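Local coordinates for putative DNA-binding protein (Salmonella choleraesuis, PDB 2HX0), which is of unproven function but belongs to the PCC domain family, binds magnesium, and may bind DNA, at residues T53-V59 with L72-V78. The protein carries 2 engineered substitutions. Numbering follows the deposited sequence.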
loop_
_atom_site.group_PDB
_atom_site.type_symbol
_atom_site.label_atom_id
_atom_site.label_comp_id
_atom_site.label_asym_id
_atom_site.label_seq_id
_atom_site.Cartn_x
_atom_site.Cartn_y
_atom_site.Cartn_z
ATOM N N THR A 53 -7.054 5.660 2.341
ATOM C CA THR A 53 -6.736 7.076 2.246
ATOM C C THR A 53 -7.689 7.807 3.173
ATOM O O THR A 53 -8.805 7.352 3.402
ATOM C CB THR A 53 -6.903 7.607 0.814
ATOM O OG1 THR A 53 -6.465 8.969 0.766
ATOM C CG2 THR A 53 -8.351 7.532 0.371
ATOM N N GLY A 54 -7.249 8.934 3.716
ATOM C CA GLY A 54 -8.111 9.674 4.615
ATOM C C GLY A 54 -7.362 10.660 5.477
ATOM O O GLY A 54 -6.223 11.016 5.187
ATOM N N SER A 55 -8.005 11.080 6.561
ATOM C CA SER A 55 -7.430 12.057 7.473
ATOM C C SER A 55 -7.749 11.708 8.919
ATOM O O SER A 55 -8.769 11.086 9.208
ATOM C CB SER A 55 -7.986 13.442 7.138
ATOM O OG SER A 55 -9.402 13.421 7.113
ATOM N N LEU A 56 -6.870 12.118 9.825
ATOM C CA LEU A 56 -7.059 11.852 11.244
ATOM C C LEU A 56 -6.831 13.099 12.081
ATOM O O LEU A 56 -6.147 14.032 11.656
ATOM C CB LEU A 56 -6.090 10.772 11.724
ATOM C CG LEU A 56 -6.142 9.396 11.062
ATOM C CD1 LEU A 56 -4.996 8.550 11.579
ATOM C CD2 LEU A 56 -7.480 8.719 11.352
ATOM N N THR A 57 -7.413 13.092 13.275
ATOM C CA THR A 57 -7.272 14.182 14.227
ATOM C C THR A 57 -6.391 13.646 15.350
ATOM O O THR A 57 -5.338 14.209 15.654
ATOM C CB THR A 57 -8.638 14.606 14.786
ATOM O OG1 THR A 57 -9.424 15.173 13.731
ATOM C CG2 THR A 57 -8.468 15.635 15.897
ATOM N N ASP A 58 -6.819 12.548 15.963
ATOM C CA ASP A 58 -6.035 11.921 17.016
ATOM C C ASP A 58 -5.287 10.753 16.389
ATOM O O ASP A 58 -5.833 10.036 15.553
ATOM C CB ASP A 58 -6.935 11.400 18.140
ATOM C CG ASP A 58 -7.745 12.499 18.793
ATOM O OD1 ASP A 58 -7.155 13.544 19.139
ATOM O OD2 ASP A 58 -8.970 12.319 18.963
ATOM N N VAL A 59 -4.038 10.568 16.793
ATOM C CA VAL A 59 -3.230 9.480 16.266
ATOM C C VAL A 59 -2.552 8.736 17.410
ATOM O O VAL A 59 -1.983 9.354 18.310
ATOM C CB VAL A 59 -2.149 10.006 15.297
ATOM C CG1 VAL A 59 -1.340 8.844 14.745
ATOM C CG2 VAL A 59 -2.799 10.788 14.167
ATOM N N LEU A 72 -0.903 11.532 19.757
ATOM C CA LEU A 72 -0.757 12.847 19.160
ATOM C C LEU A 72 -2.109 13.355 18.695
ATOM O O LEU A 72 -3.011 12.572 18.416
ATOM C CB LEU A 72 0.195 12.768 17.966
ATOM C CG LEU A 72 1.516 12.038 18.233
ATOM C CD1 LEU A 72 2.278 11.871 16.935
ATOM C CD2 LEU A 72 2.338 12.815 19.252
ATOM N N THR A 73 -2.250 14.672 18.626
ATOM C CA THR A 73 -3.489 15.264 18.160
ATOM C C THR A 73 -3.139 16.428 17.259
ATOM O O THR A 73 -2.224 17.199 17.548
ATOM C CB THR A 73 -4.362 15.771 19.323
ATOM O OG1 THR A 73 -4.679 14.679 20.193
ATOM C CG2 THR A 73 -5.660 16.360 18.788
ATOM N N GLY A 74 -3.864 16.546 16.158
ATOM C CA GLY A 74 -3.604 17.628 15.236
ATOM C C GLY A 74 -4.352 17.430 13.941
ATOM O O GLY A 74 -5.508 17.002 13.936
ATOM N N THR A 75 -3.685 17.751 12.842
ATOM C CA THR A 75 -4.271 17.625 11.520
ATOM C C THR A 75 -3.341 16.733 10.715
ATOM O O THR A 75 -2.263 17.161 10.305
ATOM C CB THR A 75 -4.379 19.002 10.840
ATOM O OG1 THR A 75 -5.141 19.885 11.674
ATOM C CG2 THR A 75 -5.058 18.880 9.494
ATOM N N PHE A 76 -3.757 15.491 10.496
ATOM C CA PHE A 76 -2.936 14.545 9.759
ATOM C C PHE A 76 -3.632 13.908 8.569
ATOM O O PHE A 76 -4.856 13.774 8.539
ATOM C CB PHE A 76 -2.478 13.409 10.673
ATOM C CG PHE A 76 -1.687 13.853 11.867
ATOM C CD1 PHE A 76 -2.324 14.183 13.063
ATOM C CD2 PHE A 76 -0.298 13.905 11.810
ATOM C CE1 PHE A 76 -1.581 14.557 14.192
ATOM C CE2 PHE A 76 0.452 14.273 12.921
ATOM C CZ PHE A 76 -0.192 14.600 14.120
ATOM N N GLU A 77 -2.831 13.511 7.590
ATOM C CA GLU A 77 -3.345 12.819 6.420
ATOM C C GLU A 77 -2.854 11.392 6.561
ATOM O O GLU A 77 -1.718 11.162 6.987
ATOM C CB GLU A 77 -2.779 13.406 5.126
ATOM C CG GLU A 77 -3.259 14.808 4.815
ATOM C CD GLU A 77 -4.747 14.860 4.559
ATOM O OE1 GLU A 77 -5.202 14.246 3.573
ATOM O OE2 GLU A 77 -5.467 15.511 5.345
ATOM N N VAL A 78 -3.708 10.432 6.234
ATOM C CA VAL A 78 -3.294 9.038 6.299
ATOM C C VAL A 78 -2.609 8.740 4.974
ATOM O O VAL A 78 -3.232 8.808 3.911
ATOM C CB VAL A 78 -4.489 8.095 6.482
ATOM C CG1 VAL A 78 -4.029 6.651 6.343
ATOM C CG2 VAL A 78 -5.114 8.316 7.847
HETATM O O HOH W 1 -3.639 7.369 1.564
#
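Leu56 and Phe76 form a hydrogen-bonded antiparallel pair: Leu56 N donates to Phe76 O at 2.9 Å, and Phe76 N returns a bond to Leu56 O. Both carbonyls also accept from Arg115, through NH2 at Phe76 O and NE at Leu56 O. Beyond this pair the register slips by one residue between Leu56 and Asp58, a beta bulge, at the corner where both chains turn. Thr57 O accepts from Gly74 N (2.8 Å) and lies near the plane of the Phe76 ring, at its edge. The two-way pairing resumes at Val59 and Leu72: Leu72 N reaches Val59 O in the carbonyl plane at 2.8 Å, with 170° at the hydrogen, and Val59 N donates to Leu72 O.

Asp58 and Thr73 point the same way, side by side. Thr73 OG1 gives its proton to Asp58 OD1 (2.9 Å), meeting the anti side 19° out of the carboxylate plane, while OD2 is bonded to Thr113 OG1. On the apolar face, Val59 CG2, set anti to its own carbonyl carbon, reaches the Phe76 ring, its centroid 4.1 Å away, in an off-centre CH-pi contact. Farther along, Val78 CG2 packs against Leu56 CG at 3.5 Å, and Val78 N donates to Gly54 O (2.8 Å, 172° at the hydrogen). Glu77, seen to bind magnesium in this protein, bends at chi2 and brings OE2 near Ser55 CB; OE2 forms a salt bridge with Arg115, and Ser55 OG bonds to Thr116 OG1.

Val78 O accepts from ND1 of His93 of the second subunit, with a water 2.8 Å away. Within the large antiparallel sheet, strand 47-56 lies between 113-124 and 75-86, which 89-97 flanks; past the corner, 59-62 lies between 103-108 and 70-73, an outermost strand of this chain.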